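Local coordinates for protein gamma-glutamyl-gamma-aminobutyraldehyde dehydrogenase (Burkholderia cenocepacia, PDB 4LIH) that probably oxidises gamma-glutamyl-gamma-aminobutyraldehyde and related aldehydes to carboxylic acids, using NAD(P)+, as a member of the aldehyde dehydrogenase family, at residues N87-K92 with A142-G147; V161-V166 with K492-K497; G276-N281 with E405-P410; S313-H318 with L412-F417. All coordinates share one frame; numbering follows the deposited sequence.

Contact 1: residues N87-K92 with A142-G147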
# COMPACT_ATOMS: atom_id res chain seq x y z
N ASN A 87 -18.56 9.94 -10.77
CA ASN A 87 -17.51 10.12 -9.79
C ASN A 87 -17.58 9.06 -8.70
O ASN A 87 -18.67 8.56 -8.39
CB ASN A 87 -17.65 11.48 -9.15
CG ASN A 87 -17.29 12.59 -10.09
OD1 ASN A 87 -16.39 12.43 -10.91
ND2 ASN A 87 -17.98 13.72 -9.96
N PRO A 88 -16.43 8.74 -8.09
CA PRO A 88 -16.43 7.67 -7.06
C PRO A 88 -17.55 7.80 -6.00
O PRO A 88 -18.24 6.83 -5.70
CB PRO A 88 -15.05 7.82 -6.43
CG PRO A 88 -14.20 8.26 -7.62
CD PRO A 88 -15.07 9.23 -8.36
N ARG A 89 -17.73 8.99 -5.44
CA ARG A 89 -18.71 9.17 -4.37
C ARG A 89 -20.14 8.91 -4.89
O ARG A 89 -20.98 8.41 -4.17
CB ARG A 89 -18.59 10.58 -3.79
CG ARG A 89 -17.33 10.71 -2.91
CD ARG A 89 -17.02 12.16 -2.53
NE ARG A 89 -17.98 12.58 -1.53
CZ ARG A 89 -18.19 13.83 -1.10
NH1 ARG A 89 -17.48 14.83 -1.56
NH2 ARG A 89 -19.07 14.01 -0.15
N ALA A 90 -20.38 9.29 -6.14
CA ALA A 90 -21.71 9.11 -6.77
C ALA A 90 -22.01 7.62 -7.02
O ALA A 90 -23.11 7.16 -6.76
CB ALA A 90 -21.77 9.89 -8.06
N ARG A 91 -21.04 6.85 -7.50
CA ARG A 91 -21.28 5.39 -7.62
C ARG A 91 -21.45 4.72 -6.26
O ARG A 91 -22.24 3.85 -6.10
CB ARG A 91 -20.10 4.66 -8.28
CG ARG A 91 -20.09 4.78 -9.77
CD ARG A 91 -19.39 3.58 -10.39
NE ARG A 91 -18.03 3.51 -9.94
CZ ARG A 91 -17.04 4.31 -10.29
NH1 ARG A 91 -17.22 5.30 -11.19
NH2 ARG A 91 -15.87 4.12 -9.78
N LYS A 92 -20.67 5.16 -5.28
CA LYS A 92 -20.79 4.63 -3.92
C LYS A 92 -22.21 4.89 -3.40
O LYS A 92 -22.79 4.01 -2.76
CB LYS A 92 -19.79 5.26 -2.98
CG LYS A 92 -20.12 5.04 -1.52
CD LYS A 92 -19.06 5.65 -0.59
CE LYS A 92 -18.91 7.16 -0.69
NZ LYS A 92 -18.15 7.69 0.46
N ALA A 142 -15.35 1.15 -0.46
CA ALA A 142 -13.93 1.13 -0.85
C ALA A 142 -13.59 2.02 -2.06
O ALA A 142 -12.43 2.39 -2.23
CB ALA A 142 -13.51 -0.29 -1.12
N ILE A 143 -14.59 2.34 -2.89
CA ILE A 143 -14.40 3.03 -4.17
C ILE A 143 -13.61 4.30 -4.06
O ILE A 143 -12.84 4.67 -5.00
CB ILE A 143 -15.76 3.48 -4.85
CG1 ILE A 143 -16.54 2.30 -5.41
CG2 ILE A 143 -15.50 4.39 -6.05
CD1 ILE A 143 -17.97 2.71 -5.79
N ASP A 144 -13.83 5.03 -2.97
CA ASP A 144 -13.21 6.38 -2.80
C ASP A 144 -12.13 6.41 -1.74
O ASP A 144 -11.81 7.49 -1.24
CB ASP A 144 -14.29 7.46 -2.60
CG ASP A 144 -15.09 7.33 -1.31
OD1 ASP A 144 -15.09 6.26 -0.69
OD2 ASP A 144 -15.73 8.34 -0.88
N LYS A 145 -11.54 5.22 -1.42
CA LYS A 145 -10.50 5.13 -0.40
C LYS A 145 -9.13 4.69 -0.95
O LYS A 145 -8.08 4.90 -0.30
CB LYS A 145 -10.88 4.14 0.72
CG LYS A 145 -12.26 4.30 1.36
CD LYS A 145 -12.43 5.61 2.04
CE LYS A 145 -13.76 5.76 2.76
NZ LYS A 145 -14.90 5.57 1.85
N VAL A 146 -9.14 4.07 -2.10
CA VAL A 146 -7.94 3.52 -2.67
C VAL A 146 -7.78 3.94 -4.12
O VAL A 146 -8.72 3.99 -4.91
CB VAL A 146 -7.91 1.99 -2.56
CG1 VAL A 146 -7.95 1.59 -1.10
CG2 VAL A 146 -8.99 1.36 -3.38
N GLY A 147 -6.57 4.24 -4.45
CA GLY A 147 -6.28 4.75 -5.77
C GLY A 147 -5.06 4.11 -6.40
O GLY A 147 -4.67 3.02 -6.00
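The Asp144 carboxylate meets one lysine at each oxygen, forming a salt-bridge network where the first turn of helix 88-104 packs on the loop after helix 121-142. Lys92 NZ reaches Asp144 OD2 at 2.8 Å from the syn side, 31° out of the carboxylate plane. Lys145 NZ takes Asp144 OD1 at 2.6 Å, also syn and tilted by nearly the same amount. The second flat group, the Arg91 guanidinium, is approached obliquely by the Ile143 CG2 methyl, 3.8 Å from Arg91 NH2, while its NE donates to the carbonyl of Ala191. Lys92 starts with CG anti to the backbone N (chi1 164°) and then bends at chi3 (63°), which carries its ammonium group across the aspartate at about a right angle.

The two ammonium nitrogens, Lys92 NZ and Lys145 NZ, stand 4.1 Å apart. Glu141 of a neighbouring subunit forms salt bridges to both, so two carboxylates probably offset the two like charges in this buried interface. The Asp144 carbonyl oxygen is also used there, by Trp138 and Asn470 of that same neighbouring subunit.

Beside the salt bridges, Ile143 supplies most of the apolar contact. Its two methyls divide the work: CG2 presses on the proline ring, with Ile143 CG2 and Pro88 CB a tight 3.5 Å apart, and CD1 lies against the helix backbone, 3.7 Å from Lys92 N. Arg89, whose guanidinium makes a cation-pi contact with Tyr134 of a neighbouring subunit, brings its CG methylene to 3.5 Å from Asp144 OD2.

Contact 2: residues V161-V166 with K492-K497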
# COMPACT_ATOMS: atom_id res chain seq x y z
N VAL A 161 0.36 4.97 -12.44
CA VAL A 161 -0.15 3.66 -12.65
C VAL A 161 -1.56 3.63 -12.08
O VAL A 161 -1.75 3.81 -10.86
CB VAL A 161 0.72 2.62 -11.98
CG1 VAL A 161 0.16 1.23 -12.21
CG2 VAL A 161 2.14 2.75 -12.46
N THR A 162 -2.54 3.47 -12.96
CA THR A 162 -3.97 3.51 -12.57
C THR A 162 -4.67 2.21 -12.92
O THR A 162 -4.12 1.34 -13.60
CB THR A 162 -4.64 4.75 -13.22
OG1 THR A 162 -4.47 4.72 -14.64
CG2 THR A 162 -3.92 6.00 -12.74
N ARG A 163 -5.88 2.06 -12.41
CA ARG A 163 -6.76 0.95 -12.74
C ARG A 163 -7.99 1.48 -13.45
O ARG A 163 -8.55 2.48 -13.02
CB ARG A 163 -7.13 0.18 -11.47
CG ARG A 163 -6.07 -0.86 -11.08
CD ARG A 163 -6.49 -1.71 -9.88
NE ARG A 163 -5.42 -2.67 -9.59
CZ ARG A 163 -5.16 -3.77 -10.31
NH1 ARG A 163 -5.91 -4.13 -11.34
NH2 ARG A 163 -4.13 -4.52 -9.98
N GLU A 164 -8.41 0.80 -14.52
CA GLU A 164 -9.65 1.14 -15.20
C GLU A 164 -10.56 -0.10 -15.31
O GLU A 164 -10.10 -1.24 -15.46
CB GLU A 164 -9.37 1.68 -16.64
CG GLU A 164 -8.42 2.87 -16.65
CD GLU A 164 -8.04 3.40 -18.03
OE1 GLU A 164 -8.09 2.68 -19.07
OE2 GLU A 164 -7.56 4.56 -18.08
N PRO A 165 -11.87 0.12 -15.25
CA PRO A 165 -12.78 -0.98 -15.53
C PRO A 165 -12.54 -1.66 -16.87
O PRO A 165 -12.15 -1.00 -17.86
CB PRO A 165 -14.15 -0.33 -15.50
CG PRO A 165 -13.90 1.10 -15.75
CD PRO A 165 -12.56 1.41 -15.14
N VAL A 166 -12.75 -2.98 -16.89
CA VAL A 166 -12.42 -3.80 -18.09
C VAL A 166 -13.52 -3.58 -19.18
O VAL A 166 -13.26 -3.64 -20.40
CB VAL A 166 -12.15 -5.28 -17.64
CG1 VAL A 166 -13.41 -5.98 -17.24
CG2 VAL A 166 -11.42 -6.11 -18.68
N LYS A 492 -9.79 -8.56 -10.87
CA LYS A 492 -10.44 -9.40 -11.88
C LYS A 492 -11.27 -8.60 -12.87
O LYS A 492 -11.59 -9.12 -13.94
CB LYS A 492 -11.33 -10.44 -11.20
CG LYS A 492 -10.61 -11.27 -10.16
CD LYS A 492 -11.40 -12.48 -9.75
CE LYS A 492 -12.83 -12.13 -9.34
NZ LYS A 492 -12.86 -11.08 -8.30
N TYR A 493 -11.58 -7.35 -12.53
CA TYR A 493 -12.59 -6.53 -13.24
C TYR A 493 -12.01 -5.19 -13.70
O TYR A 493 -12.79 -4.29 -14.15
CB TYR A 493 -13.75 -6.28 -12.27
CG TYR A 493 -14.39 -7.54 -11.74
CD1 TYR A 493 -14.90 -8.52 -12.60
CD2 TYR A 493 -14.48 -7.78 -10.38
CE1 TYR A 493 -15.48 -9.68 -12.12
CE2 TYR A 493 -15.00 -8.96 -9.89
CZ TYR A 493 -15.53 -9.89 -10.76
OH TYR A 493 -16.08 -11.05 -10.29
N THR A 494 -10.68 -5.03 -13.54
CA THR A 494 -9.94 -3.84 -13.95
C THR A 494 -8.69 -4.23 -14.74
O THR A 494 -8.23 -5.37 -14.65
CB THR A 494 -9.49 -2.97 -12.74
OG1 THR A 494 -8.68 -3.74 -11.86
CG2 THR A 494 -10.68 -2.51 -11.94
N GLU A 495 -8.16 -3.27 -15.49
CA GLU A 495 -6.84 -3.34 -16.08
C GLU A 495 -5.95 -2.27 -15.47
O GLU A 495 -6.41 -1.17 -15.14
CB GLU A 495 -6.89 -3.10 -17.57
CG GLU A 495 -7.81 -4.04 -18.31
CD GLU A 495 -7.18 -5.39 -18.58
OE1 GLU A 495 -7.91 -6.24 -19.15
OE2 GLU A 495 -5.97 -5.63 -18.25
N LEU A 496 -4.67 -2.60 -15.38
CA LEU A 496 -3.64 -1.64 -15.10
C LEU A 496 -3.22 -0.90 -16.34
O LEU A 496 -3.11 -1.47 -17.46
CB LEU A 496 -2.37 -2.31 -14.50
CG LEU A 496 -2.58 -2.91 -13.08
CD1 LEU A 496 -1.62 -4.06 -12.80
CD2 LEU A 496 -2.35 -1.85 -12.04
N LYS A 497 -2.93 0.36 -16.11
CA LYS A 497 -2.38 1.23 -17.11
C LYS A 497 -1.20 2.00 -16.51
O LYS A 497 -1.35 2.59 -15.47
CB LYS A 497 -3.45 2.22 -17.63
CG LYS A 497 -2.87 3.25 -18.62
CD LYS A 497 -3.98 4.21 -19.10
CE LYS A 497 -4.94 3.60 -20.12
NZ LYS A 497 -5.99 4.60 -20.45
O HOH W 1 -1.93 5.47 -15.65
O HOH W 2 -5.95 -6.26 -13.46
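Strands 161-165 and 494-497 run antiparallel at 147°, with Thr162-Lys497 and Glu164-Glu495 as hydrogen-bonded pairs and Arg163-Leu496 and Pro165-Thr494 as non-hydrogen-bonded ones. The pairing ends at Val166, whose N donates to Tyr493 O at 3.0 Å.

On the face carrying Arg163 and Leu496, the arginine chain is extended from CG to NE and lays its guanidinium over the leucine. Leu496 CD2 sits over the centre of one face of that group, 3.8 Å from Arg163 CZ. At the guanidinium edge Arg163 NH1 donates to Thr494 OG1 at 2.8 Å, a bent bond (141°) with the hydroxyl tilted 23° from the plane. A water in that plane links Arg163 NH1 to Thr494 O.

The pairing belongs to the arm-like oligomerisation sheet of aldehyde dehydrogenases, in which the C-terminal strand comes back to join strand 157-172. Of the residues on the face of Thr162, Glu164, Glu495 and Lys497, the last three meet one neighbouring subunit.

Here Lys497 NZ forms a salt bridge with Glu164 OE2 at 2.8 Å on the syn side, and holds OE1 of the same glutamate weakly. Tyr476 of the neighbouring subunit bonds to Glu164 OE1, and Leu453 O of that subunit accepts from Lys497 NZ. Glu495 bends at chi2 and brings its OE1 to 3.5 Å from Val166 CG2; Arg270 of the same chain forms a salt bridge with Glu495 OE1, and Arg483 of the neighbouring subunit one with OE2. At the Thr162-Lys497 pair a water joins Thr162 OG1 to Lys497 O, to which it donates at 2.9 Å.

Contact 3: residues G276-N281 with E405-P410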
# COMPACT_ATOMS: atom_id res chain seq x y z
N GLY A 276 -14.43 -26.22 -7.01
CA GLY A 276 -14.72 -27.07 -5.85
C GLY A 276 -13.50 -27.30 -4.95
O GLY A 276 -12.42 -26.72 -5.17
N GLY A 277 -13.70 -28.16 -3.96
CA GLY A 277 -12.66 -28.42 -2.95
C GLY A 277 -12.85 -29.77 -2.30
O GLY A 277 -13.85 -30.44 -2.56
N LYS A 278 -11.84 -30.17 -1.51
CA LYS A 278 -11.92 -31.34 -0.63
C LYS A 278 -11.09 -30.93 0.56
O LYS A 278 -10.05 -31.51 0.84
CB LYS A 278 -11.39 -32.61 -1.27
CG LYS A 278 -11.77 -33.87 -0.51
CD LYS A 278 -13.21 -34.27 -0.80
CE LYS A 278 -13.85 -35.18 0.23
NZ LYS A 278 -15.17 -35.70 -0.26
N SER A 279 -11.59 -29.88 1.22
CA SER A 279 -10.81 -29.11 2.19
C SER A 279 -10.57 -29.93 3.47
O SER A 279 -11.52 -30.44 4.04
CB SER A 279 -11.54 -27.82 2.56
OG SER A 279 -11.71 -27.01 1.42
N PRO A 280 -9.33 -29.97 3.95
CA PRO A 280 -9.02 -30.73 5.18
C PRO A 280 -9.08 -29.86 6.44
O PRO A 280 -8.71 -28.69 6.41
CB PRO A 280 -7.60 -31.19 4.92
CG PRO A 280 -7.03 -29.97 4.23
CD PRO A 280 -8.10 -29.63 3.22
N ASN A 281 -9.61 -30.45 7.51
CA ASN A 281 -9.82 -29.83 8.81
C ASN A 281 -9.06 -30.68 9.83
O ASN A 281 -9.51 -31.76 10.16
CB ASN A 281 -11.32 -29.81 9.10
CG ASN A 281 -11.71 -29.06 10.36
OD1 ASN A 281 -10.94 -28.30 11.00
ND2 ASN A 281 -12.93 -29.31 10.76
N GLU A 405 -12.88 -37.51 -3.76
CA GLU A 405 -13.76 -36.86 -4.68
C GLU A 405 -14.70 -35.92 -3.96
O GLU A 405 -15.23 -36.28 -2.89
CB GLU A 405 -14.57 -37.90 -5.45
CG GLU A 405 -13.69 -38.71 -6.40
CD GLU A 405 -14.44 -39.69 -7.28
OE1 GLU A 405 -15.65 -39.57 -7.46
OE2 GLU A 405 -13.78 -40.61 -7.81
N GLU A 406 -14.91 -34.75 -4.56
CA GLU A 406 -15.95 -33.81 -4.06
C GLU A 406 -17.34 -34.39 -4.21
O GLU A 406 -17.76 -34.80 -5.29
CB GLU A 406 -15.89 -32.44 -4.74
CG GLU A 406 -16.86 -31.41 -4.11
CD GLU A 406 -16.72 -30.02 -4.72
OE1 GLU A 406 -16.78 -29.95 -5.97
OE2 GLU A 406 -16.58 -29.02 -3.95
N ILE A 407 -18.07 -34.41 -3.10
CA ILE A 407 -19.38 -35.01 -3.05
C ILE A 407 -20.45 -33.93 -3.17
O ILE A 407 -21.49 -34.14 -3.80
CB ILE A 407 -19.59 -35.74 -1.72
CG1 ILE A 407 -18.59 -36.88 -1.58
CG2 ILE A 407 -21.02 -36.27 -1.65
CD1 ILE A 407 -18.44 -37.40 -0.18
N PHE A 408 -20.18 -32.79 -2.55
CA PHE A 408 -21.09 -31.64 -2.52
C PHE A 408 -22.37 -31.97 -1.80
O PHE A 408 -23.45 -31.62 -2.24
CB PHE A 408 -21.33 -31.11 -3.95
CG PHE A 408 -21.39 -29.60 -4.01
CD1 PHE A 408 -20.27 -28.85 -3.76
CD2 PHE A 408 -22.55 -28.95 -4.37
CE1 PHE A 408 -20.29 -27.47 -3.83
CE2 PHE A 408 -22.60 -27.58 -4.44
CZ PHE A 408 -21.47 -26.82 -4.15
N GLY A 409 -22.25 -32.64 -0.65
CA GLY A 409 -23.39 -33.03 0.17
C GLY A 409 -22.87 -33.30 1.57
O GLY A 409 -21.66 -33.17 1.81
N PRO A 410 -23.76 -33.66 2.51
CA PRO A 410 -23.42 -33.68 3.92
C PRO A 410 -22.79 -34.99 4.33
O PRO A 410 -23.36 -35.73 5.11
CB PRO A 410 -24.77 -33.46 4.60
CG PRO A 410 -25.72 -34.13 3.70
CD PRO A 410 -25.20 -33.93 2.30
O HOH W 3 -17.01 -33.57 -0.53
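Glu405, just past helix 401-404, turns its backbone carbonyl to Lys278: Lys278 NZ bonds to Glu405 O at 2.7 Å, coming from above the carbonyl plane. This joins two signature stretches of aldehyde dehydrogenases, the extended Gly-Gly-Lys stretch that follows the predicted active-site glutamate Glu274 and the Glu-Ile-Phe-Gly-Pro loop. The lysine reaches over through CG anti to its backbone N (chi1 -166°) and a bend at chi2 (79°).

Glu406 comes next, its chain extended toward the glycines. In relatives the equivalent glutamate binds the nicotinamide ribose, so Glu406 probably borders the cofactor site. Gly277 N donates to Glu406 OE2 at 3.0 Å; the bond is fairly straight at hydrogen, but the N-H meets the oxygen 68° above the carboxylate plane. The same oxygen touches the neighbouring glycine, with Gly276 CA 3.3 Å from Glu406 OE2, and the methylenes of Glu406 run beside the Gly277 carbonyl.

Ile407 crosses the lysine obliquely, its CD1 methyl 3.7 Å from Lys278 NZ. The buried ammonium group also donates to Ile402 O in the same chain. A water completes the set, accepting from Lys278 NZ at 2.8 Å and from Ile407 N at 2.9 Å.

Contact 4: residues S313-H318 with L412-F417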
# COMPACT_ATOMS: atom_id res chain seq x y z
N SER A 313 -14.61 -31.38 4.37
CA SER A 313 -15.12 -32.71 4.03
C SER A 313 -14.14 -33.81 4.39
O SER A 313 -14.48 -35.00 4.31
CB SER A 313 -15.45 -32.78 2.55
OG SER A 313 -14.35 -32.31 1.79
N ARG A 314 -12.91 -33.43 4.76
CA ARG A 314 -11.96 -34.40 5.29
C ARG A 314 -11.61 -33.87 6.68
O ARG A 314 -11.02 -32.78 6.78
CB ARG A 314 -10.68 -34.55 4.44
CG ARG A 314 -10.92 -35.04 3.06
CD ARG A 314 -9.67 -35.24 2.23
NE ARG A 314 -9.01 -34.01 1.89
CZ ARG A 314 -7.68 -33.82 1.80
NH1 ARG A 314 -6.80 -34.78 2.05
NH2 ARG A 314 -7.22 -32.63 1.45
N LEU A 315 -12.06 -34.58 7.71
CA LEU A 315 -11.65 -34.31 9.10
C LEU A 315 -10.51 -35.23 9.46
O LEU A 315 -10.68 -36.45 9.57
CB LEU A 315 -12.82 -34.52 10.06
CG LEU A 315 -12.42 -34.22 11.50
CD1 LEU A 315 -12.54 -32.73 11.76
CD2 LEU A 315 -13.20 -35.04 12.51
N LEU A 316 -9.34 -34.64 9.61
CA LEU A 316 -8.14 -35.34 9.97
C LEU A 316 -7.98 -35.16 11.48
O LEU A 316 -7.85 -34.02 11.96
CB LEU A 316 -6.94 -34.72 9.27
CG LEU A 316 -6.61 -35.15 7.85
CD1 LEU A 316 -7.79 -35.04 6.92
CD2 LEU A 316 -5.43 -34.36 7.27
N VAL A 317 -7.96 -36.27 12.20
CA VAL A 317 -7.93 -36.23 13.66
C VAL A 317 -6.83 -37.13 14.21
O VAL A 317 -6.64 -38.24 13.76
CB VAL A 317 -9.30 -36.65 14.24
CG1 VAL A 317 -9.69 -38.03 13.80
CG2 VAL A 317 -9.30 -36.53 15.75
N HIS A 318 -6.10 -36.64 15.20
CA HIS A 318 -4.99 -37.39 15.75
C HIS A 318 -5.52 -38.61 16.53
O HIS A 318 -6.49 -38.51 17.25
CB HIS A 318 -4.15 -36.50 16.67
CG HIS A 318 -2.84 -37.09 17.06
ND1 HIS A 318 -2.72 -38.08 18.02
CD2 HIS A 318 -1.58 -36.80 16.68
CE1 HIS A 318 -1.45 -38.40 18.16
NE2 HIS A 318 -0.73 -37.64 17.36
N LEU A 412 -19.10 -36.58 5.49
CA LEU A 412 -17.81 -36.33 6.05
C LEU A 412 -16.95 -37.58 6.04
O LEU A 412 -17.41 -38.70 6.40
CB LEU A 412 -17.96 -35.88 7.51
CG LEU A 412 -16.64 -35.50 8.22
CD1 LEU A 412 -16.00 -34.23 7.65
CD2 LEU A 412 -16.87 -35.28 9.69
N SER A 413 -15.67 -37.38 5.67
CA SER A 413 -14.64 -38.41 5.71
C SER A 413 -13.71 -38.11 6.89
O SER A 413 -13.00 -37.09 6.90
CB SER A 413 -13.83 -38.44 4.40
OG SER A 413 -14.60 -38.96 3.33
N VAL A 414 -13.74 -38.98 7.90
CA VAL A 414 -12.89 -38.90 9.05
C VAL A 414 -11.63 -39.76 8.84
O VAL A 414 -11.72 -40.98 8.61
CB VAL A 414 -13.60 -39.36 10.35
CG1 VAL A 414 -12.66 -39.28 11.53
CG2 VAL A 414 -14.82 -38.50 10.63
N ILE A 415 -10.47 -39.12 8.95
CA ILE A 415 -9.17 -39.74 8.63
C ILE A 415 -8.27 -39.60 9.83
O ILE A 415 -8.14 -38.50 10.35
CB ILE A 415 -8.49 -39.05 7.40
CG1 ILE A 415 -9.39 -39.22 6.18
CG2 ILE A 415 -7.06 -39.58 7.20
CD1 ILE A 415 -9.10 -38.33 4.98
N VAL A 416 -7.68 -40.70 10.29
CA VAL A 416 -6.82 -40.68 11.47
C VAL A 416 -5.36 -40.49 11.08
O VAL A 416 -4.95 -40.96 10.03
CB VAL A 416 -6.96 -41.98 12.28
CG1 VAL A 416 -6.34 -43.17 11.54
CG2 VAL A 416 -6.29 -41.81 13.63
N PHE A 417 -4.58 -39.81 11.92
CA PHE A 417 -3.17 -39.70 11.69
C PHE A 417 -2.41 -39.77 12.99
O PHE A 417 -3.00 -39.61 14.08
CB PHE A 417 -2.83 -38.40 10.98
CG PHE A 417 -3.08 -37.17 11.81
CD1 PHE A 417 -2.05 -36.60 12.56
CD2 PHE A 417 -4.32 -36.52 11.78
CE1 PHE A 417 -2.27 -35.45 13.29
CE2 PHE A 417 -4.54 -35.36 12.50
CZ PHE A 417 -3.53 -34.83 13.26
O HOH W 4 -16.13 -36.38 2.50
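Leu316 and Ile415 lie side by side and point the same way, their CD1 methyls 4.0 Å apart, at the apolar middle of two parallel strands. Ile415 CD1 also reaches back to the CB of Arg314. On the opposite face Val317 CG1 packs on Val414 CG1 at 3.9 Å, and Leu412, with CG anti to its backbone N (chi1 -177°), brings CD1 against Leu315 CB. Helix 319-333 covers this side.

Toward the C-terminal end Phe417 takes over. Its CG sits between the backbone N and the carbonyl carbon (chi1 67°), and this folds the ring across the neighbouring strand: Phe417 CE2 comes to 3.4 Å from His318 N, with the carbonyl carbon of Leu316 at the ring edge. His318 CB makes a CH-pi contact over the Phe417 face, and the imidazole presents its edge to that face in an offset edge-to-face pair, planes at 80°. The imidazole ND1 caps the following helix by bonding to Asp320 N.

Main-chain bonds run between the strands from Ser413 N to Ser313 O through Phe417 N to Val317 O, the closest being Ile415 N to Leu315 O at 2.7 Å. At the polar N-terminal end Ser413 OG and Ser313 O contact a common water. Arg314 turns its guanidinium away, to the carbonyls of Ile426 and Ala427 at the end of helix 420-428 and to Lys278 O. Parallel strands with helix 319-333 on one face and helix 420-428 on the other are typical of the open alpha/beta catalytic domain of aldehyde dehydrogenases.

Overall arrangement
The contacts fall into two groups. Contacts 1 and 2 have centres 14 Å apart and nearest atoms about 6 Å apart, and both face neighbouring subunits of the tetramer. Contacts 3 and 4, centres 12 Å apart, both reach the same sheet, in which strands 280-283 and 314-318 are neighbours, and touch directly: Asn281 N lies 2.8 Å from Arg314 O, a probable hydrogen bond, and Lys278 CE packs 3.3 Å from Ser313 OG. Between the groups, contacts 2 and 3 are 34 Å apart at their centres, yet both approach the predicted active-site Glu274: the Tyr493 side chain and Gly276 each lie about 8 Å from its side chain. In sequence, contacts 3 and 4 interleave inside the loop that contact 2 closes.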